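Local coordinates for protein particle-associated lyase (Acinetobacter bacteriophage AP22, PDB 4Y9V) that forms the phage tailspike that binds the capsular polysaccharide of Acinetobacter baumannii and probably cleaves it as a lyase, at residues K396-E410 / V429-S442. Residues are numbered along the deposited sequence; the frame is centred on the assembly and turned at random. Where two conformers were deposited one is given.
Sequences KTPLNSWSLVHGIIE and VGGASAGIVTIRQS
Val405 and Val437 begin a run of parallel beta bridges that ends at Ile409 and Gln441, joining successive coils of a right-handed beta-helix, the pectin lyase-like fold. Strand 376-378 pairs with 405-409, and 470-476 with 435-441. Main-chain bonds zip the pair, as from Gly407 N to Thr438 O at 2.9 Å.

Packing is tight on the face of Val405 and Ile409, covered by strand 453-458. The side chains of Ile409 and Ile439 cross at a slant, CD1 of the former touching CG2 of the latter at 3.6 Å. In the conformer given, Ile439 CD1 lies 3.8 Å from Gly407 CA, over a residue without a side chain.

On the other face His406 lies alongside Thr438, which sets its CB 4.1 Å from the ring centroid, over one face; Trp402 CE3 sits above the opposite face, near its rim. Ser403 N gives ND1 a nearly straight bond within the ring plane, fixing the ring's rotation. Thr438 has a methyl for this imidazole and a hydroxyl for Ser403 and His470.

The looser, solvent side is confined to Pro398, Asn400, Val429 and Ser433; beneath them Leu399 CB packs on Ala434 CB. Water bridges Thr397 O to Gly430 N, and Gly430 accommodates a positive phi (66°). A second water donates to Pro398 O at 2.8 Å and accepts from Ser433 N at 2.8 Å.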
loop_
_atom_site.group_PDB
_atom_site.type_symbol
_atom_site.label_atom_id
_atom_site.label_comp_id
_atom_site.label_asym_id
_atom_site.label_seq_id
_atom_site.Cartn_x
_atom_site.Cartn_y
_atom_site.Cartn_z
ATOM N N LYS A 396 17.227 -16.068 12.032
ATOM C CA LYS A 396 18.401 -16.925 12.155
ATOM C C LYS A 396 18.368 -17.827 13.392
ATOM O O LYS A 396 19.173 -18.753 13.407
ATOM C CB LYS A 396 19.685 -16.118 12.085
ATOM C CG LYS A 396 19.851 -15.118 13.205
ATOM C CD LYS A 396 21.319 -14.653 13.170
ATOM C CE LYS A 396 21.527 -13.474 14.065
ATOM N NZ LYS A 396 21.114 -13.758 15.465
ATOM N N THR A 397 17.535 -17.610 14.351
ATOM C CA THR A 397 17.509 -18.452 15.540
ATOM C C THR A 397 16.576 -19.655 15.315
ATOM O O THR A 397 15.818 -19.708 14.349
ATOM C CB THR A 397 17.064 -17.721 16.812
ATOM O OG1 THR A 397 15.638 -17.667 16.872
ATOM C CG2 THR A 397 17.732 -16.379 16.961
ATOM N N PRO A 398 16.559 -20.610 16.244
ATOM C CA PRO A 398 15.632 -21.727 16.137
ATOM C C PRO A 398 14.186 -21.377 16.442
ATOM O O PRO A 398 13.312 -22.238 16.243
ATOM C CB PRO A 398 16.163 -22.783 17.150
ATOM C CG PRO A 398 17.607 -22.367 17.369
ATOM C CD PRO A 398 17.537 -20.852 17.316
ATOM N N LEU A 399 13.892 -20.170 16.939
ATOM C CA LEU A 399 12.517 -19.738 17.179
ATOM C C LEU A 399 11.769 -20.686 18.120
ATOM O O LEU A 399 10.546 -20.824 18.061
ATOM C CB LEU A 399 11.743 -19.502 15.880
ATOM C CG LEU A 399 12.287 -18.316 15.044
ATOM C CD1 LEU A 399 11.966 -18.525 13.572
ATOM C CD2 LEU A 399 11.716 -17.014 15.542
ATOM N N ASN A 400 12.515 -21.286 19.037
ATOM C CA ASN A 400 11.952 -22.237 19.999
ATOM C C ASN A 400 11.430 -21.575 21.257
ATOM O O ASN A 400 10.483 -22.078 21.860
ATOM C CB ASN A 400 13.003 -23.295 20.378
ATOM C CG ASN A 400 14.207 -22.709 21.068
ATOM O OD1 ASN A 400 14.916 -21.927 20.447
ATOM N ND2 ASN A 400 14.427 -23.068 22.305
ATOM N N SER A 401 12.034 -20.449 21.646
ATOM C CA SER A 401 11.610 -19.755 22.865
ATOM C C SER A 401 10.652 -18.622 22.537
ATOM O O SER A 401 9.713 -18.370 23.311
ATOM C CB SER A 401 12.845 -19.282 23.626
ATOM O OG SER A 401 12.413 -18.655 24.804
ATOM N N TRP A 402 10.833 -17.923 21.419
ATOM C CA TRP A 402 9.894 -16.956 20.941
ATOM C C TRP A 402 9.647 -17.274 19.467
ATOM O O TRP A 402 10.580 -17.480 18.699
ATOM C CB TRP A 402 10.427 -15.493 21.076
ATOM C CG TRP A 402 10.682 -15.148 22.503
ATOM C CD1 TRP A 402 11.828 -15.359 23.226
ATOM C CD2 TRP A 402 9.736 -14.574 23.423
ATOM N NE1 TRP A 402 11.657 -14.970 24.526
ATOM C CE2 TRP A 402 10.385 -14.474 24.676
ATOM C CE3 TRP A 402 8.420 -14.144 23.288
ATOM C CZ2 TRP A 402 9.737 -13.964 25.788
ATOM C CZ3 TRP A 402 7.772 -13.628 24.408
ATOM C CH2 TRP A 402 8.442 -13.547 25.631
ATOM N N SER A 403 8.359 -17.325 19.097
ATOM C CA SER A 403 7.968 -17.567 17.729
ATOM C C SER A 403 8.181 -16.310 16.868
ATOM O O SER A 403 8.483 -15.235 17.355
ATOM C CB SER A 403 6.512 -17.984 17.693
ATOM O OG SER A 403 6.322 -19.303 18.185
ATOM N N LEU A 404 8.011 -16.489 15.557
ATOM C CA LEU A 404 8.163 -15.356 14.642
ATOM C C LEU A 404 7.318 -14.153 15.119
ATOM O O LEU A 404 7.804 -13.015 15.159
ATOM C CB LEU A 404 7.757 -15.764 13.229
ATOM C CG LEU A 404 8.031 -14.679 12.169
ATOM C CD1 LEU A 404 9.477 -14.648 11.810
ATOM C CD2 LEU A 404 7.155 -14.939 10.923
ATOM N N VAL A 405 6.068 -14.449 15.416
ATOM C CA VAL A 405 5.067 -13.514 15.923
ATOM C C VAL A 405 4.586 -14.125 17.241
ATOM O O VAL A 405 4.106 -15.244 17.246
ATOM C CB VAL A 405 3.897 -13.399 14.930
ATOM C CG1 VAL A 405 2.869 -12.412 15.465
ATOM C CG2 VAL A 405 4.381 -13.032 13.531
ATOM N N HIS A 406 4.758 -13.379 18.350
ATOM C CA HIS A 406 4.513 -13.962 19.647
ATOM C C HIS A 406 3.761 -12.959 20.517
ATOM O O HIS A 406 4.155 -11.797 20.583
ATOM C CB HIS A 406 5.845 -14.362 20.321
ATOM C CG HIS A 406 5.735 -15.442 21.332
ATOM N ND1 HIS A 406 6.336 -16.658 21.116
ATOM C CD2 HIS A 406 5.090 -15.493 22.531
ATOM C CE1 HIS A 406 6.057 -17.399 22.161
ATOM N NE2 HIS A 406 5.327 -16.734 23.044
ATOM N N GLY A 407 2.715 -13.443 21.150
ATOM C CA GLY A 407 1.959 -12.621 22.084
ATOM C C GLY A 407 1.836 -13.294 23.427
ATOM O O GLY A 407 1.678 -14.514 23.510
ATOM N N ILE A 408 1.885 -12.476 24.474
ATOM C CA ILE A 408 1.691 -12.928 25.843
ATOM C C ILE A 408 0.579 -12.084 26.449
ATOM O O ILE A 408 0.638 -10.880 26.510
ATOM C CB ILE A 408 2.962 -12.753 26.694
ATOM C CG1 ILE A 408 4.162 -13.457 26.062
ATOM C CG2 ILE A 408 2.671 -13.182 28.119
ATOM C CD1 ILE A 408 4.113 -14.954 26.048
ATOM N N ILE A 409 -0.486 -12.791 26.881
ATOM C CA ILE A 409 -1.650 -12.138 27.472
ATOM C C ILE A 409 -1.503 -12.188 28.974
ATOM O O ILE A 409 -1.674 -13.243 29.607
ATOM C CB ILE A 409 -2.947 -12.806 26.990
ATOM C CG1 ILE A 409 -3.069 -12.687 25.466
ATOM C CG2 ILE A 409 -4.142 -12.190 27.671
ATOM C CD1 ILE A 409 -4.186 -13.523 24.866
ATOM N N GLU A 410 -1.183 -11.058 29.607
ATOM C CA GLU A 410 -1.007 -11.014 31.048
ATOM C C GLU A 410 -2.153 -10.338 31.784
ATOM O O GLU A 410 -2.205 -10.338 33.014
ATOM C CB GLU A 410 0.255 -10.255 31.422
ATOM C CG GLU A 410 1.552 -10.667 30.879
ATOM C CD GLU A 410 2.738 -9.688 31.011
ATOM O OE1 GLU A 410 2.544 -8.456 31.268
ATOM O OE2 GLU A 410 3.810 -10.243 30.743
ATOM N N VAL A 429 16.415 -20.574 8.887
ATOM C CA VAL A 429 16.605 -22.021 9.069
ATOM C C VAL A 429 15.496 -22.660 9.872
ATOM O O VAL A 429 15.223 -23.873 9.681
ATOM C CB VAL A 429 17.987 -22.311 9.677
ATOM C CG1 VAL A 429 19.068 -21.986 8.652
ATOM C CG2 VAL A 429 18.186 -21.685 11.033
ATOM N N GLY A 430 14.879 -21.920 10.786
ATOM C CA GLY A 430 13.885 -22.549 11.690
ATOM C C GLY A 430 14.542 -23.557 12.618
ATOM O O GLY A 430 15.689 -23.371 13.052
ATOM N N GLY A 431 13.785 -24.576 12.917
ATOM C CA GLY A 431 14.206 -25.593 13.880
ATOM C C GLY A 431 13.041 -26.482 14.258
ATOM O O GLY A 431 11.880 -26.194 13.943
ATOM N N ALA A 432 13.362 -27.563 14.952
ATOM C CA ALA A 432 12.366 -28.570 15.318
ATOM C C ALA A 432 11.270 -28.053 16.210
ATOM O O ALA A 432 10.202 -28.693 16.327
ATOM C CB ALA A 432 13.060 -29.770 16.025
ATOM N N SER A 433 11.506 -26.964 16.890
ATOM C CA SER A 433 10.535 -26.369 17.798
ATOM C C SER A 433 10.061 -24.971 17.341
ATOM O O SER A 433 9.434 -24.272 18.096
ATOM C CB SER A 433 11.103 -26.275 19.217
ATOM O OG SER A 433 11.380 -27.592 19.668
ATOM N N ALA A 434 10.398 -24.595 16.111
ATOM C CA ALA A 434 10.056 -23.246 15.643
ATOM C C ALA A 434 8.549 -23.081 15.497
ATOM O O ALA A 434 7.856 -23.995 15.032
ATOM C CB ALA A 434 10.758 -22.964 14.333
ATOM N N GLY A 435 8.064 -21.896 15.787
ATOM C CA GLY A 435 6.689 -21.522 15.547
ATOM C C GLY A 435 6.599 -20.210 14.765
ATOM O O GLY A 435 7.444 -19.342 14.891
ATOM N N ILE A 436 5.505 -20.094 13.983
ATOM C CA ILE A 436 5.222 -18.836 13.277
ATOM C C ILE A 436 4.402 -17.903 14.132
ATOM O O ILE A 436 4.870 -16.809 14.455
ATOM C CB ILE A 436 4.629 -19.094 11.867
ATOM C CG1 ILE A 436 5.539 -19.995 11.023
ATOM C CG2 ILE A 436 4.361 -17.767 11.178
ATOM C CD1 ILE A 436 6.986 -19.555 10.938
ATOM N N VAL A 437 3.174 -18.290 14.510
ATOM C CA VAL A 437 2.350 -17.489 15.423
ATOM C C VAL A 437 2.082 -18.305 16.668
ATOM O O VAL A 437 1.534 -19.402 16.596
ATOM C CB VAL A 437 1.001 -17.069 14.790
ATOM C CG1 VAL A 437 0.163 -16.285 15.790
ATOM C CG2 VAL A 437 1.207 -16.252 13.523
ATOM N N THR A 438 2.468 -17.739 17.818
ATOM C CA THR A 438 2.139 -18.319 19.119
ATOM C C THR A 438 1.547 -17.219 20.014
ATOM O O THR A 438 2.148 -16.158 20.149
ATOM C CB THR A 438 3.365 -18.918 19.806
ATOM O OG1 THR A 438 3.872 -19.961 18.975
ATOM C CG2 THR A 438 3.041 -19.459 21.193
ATOM N N ILE A 439 0.401 -17.503 20.614
ATOM C CA ILE A 439 -0.194 -16.658 21.653
ATOM C C ILE A 439 -0.269 -17.538 22.921
ATOM O O ILE A 439 -0.844 -18.629 22.861
ATOM C CB ILE A 439 -1.581 -16.158 21.274
ATOM C CG1 ILE A 439 -1.600 -15.411 19.913
ATOM C CG2 ILE A 439 -2.173 -15.333 22.434
ATOM C CD1 ILE A 439 -0.846 -14.082 19.947
ATOM N N ARG A 440 0.272 -17.039 24.037
ATOM C CA ARG A 440 0.151 -17.697 25.313
ATOM C C ARG A 440 -0.506 -16.777 26.330
ATOM O O ARG A 440 -0.247 -15.578 26.343
ATOM C CB ARG A 440 1.495 -18.133 25.892
ATOM C CG ARG A 440 2.324 -19.062 25.000
ATOM C CD ARG A 440 1.718 -20.410 24.758
ATOM N NE ARG A 440 1.573 -21.271 25.943
ATOM C CZ ARG A 440 2.524 -22.089 26.374
ATOM N NH1 ARG A 440 3.731 -22.103 25.865
ATOM N NH2 ARG A 440 2.223 -22.943 27.376
ATOM N N GLN A 441 -1.322 -17.352 27.194
ATOM C CA GLN A 441 -1.742 -16.681 28.427
ATOM C C GLN A 441 -0.635 -16.805 29.448
ATOM O O GLN A 441 -0.099 -17.893 29.675
ATOM C CB GLN A 441 -3.067 -17.251 28.924
ATOM C CG GLN A 441 -3.537 -16.624 30.224
ATOM C CD GLN A 441 -4.940 -17.076 30.609
ATOM O OE1 GLN A 441 -5.726 -17.482 29.747
ATOM N NE2 GLN A 441 -5.247 -16.971 31.890
ATOM N N SER A 442 -0.280 -15.708 30.106
ATOM C CA SER A 442 0.715 -15.748 31.163
ATOM C C SER A 442 0.207 -16.559 32.359
ATOM O O SER A 442 -0.936 -16.448 32.754
ATOM C CB SER A 442 0.958 -14.316 31.647
ATOM O OG SER A 442 1.902 -14.332 32.686
HETATM O O HOH W 1 15.641 -19.250 11.586
HETATM O O HOH W 2 13.351 -24.879 17.301
HETATM O O HOH W 3 4.318 -13.513 31.721
#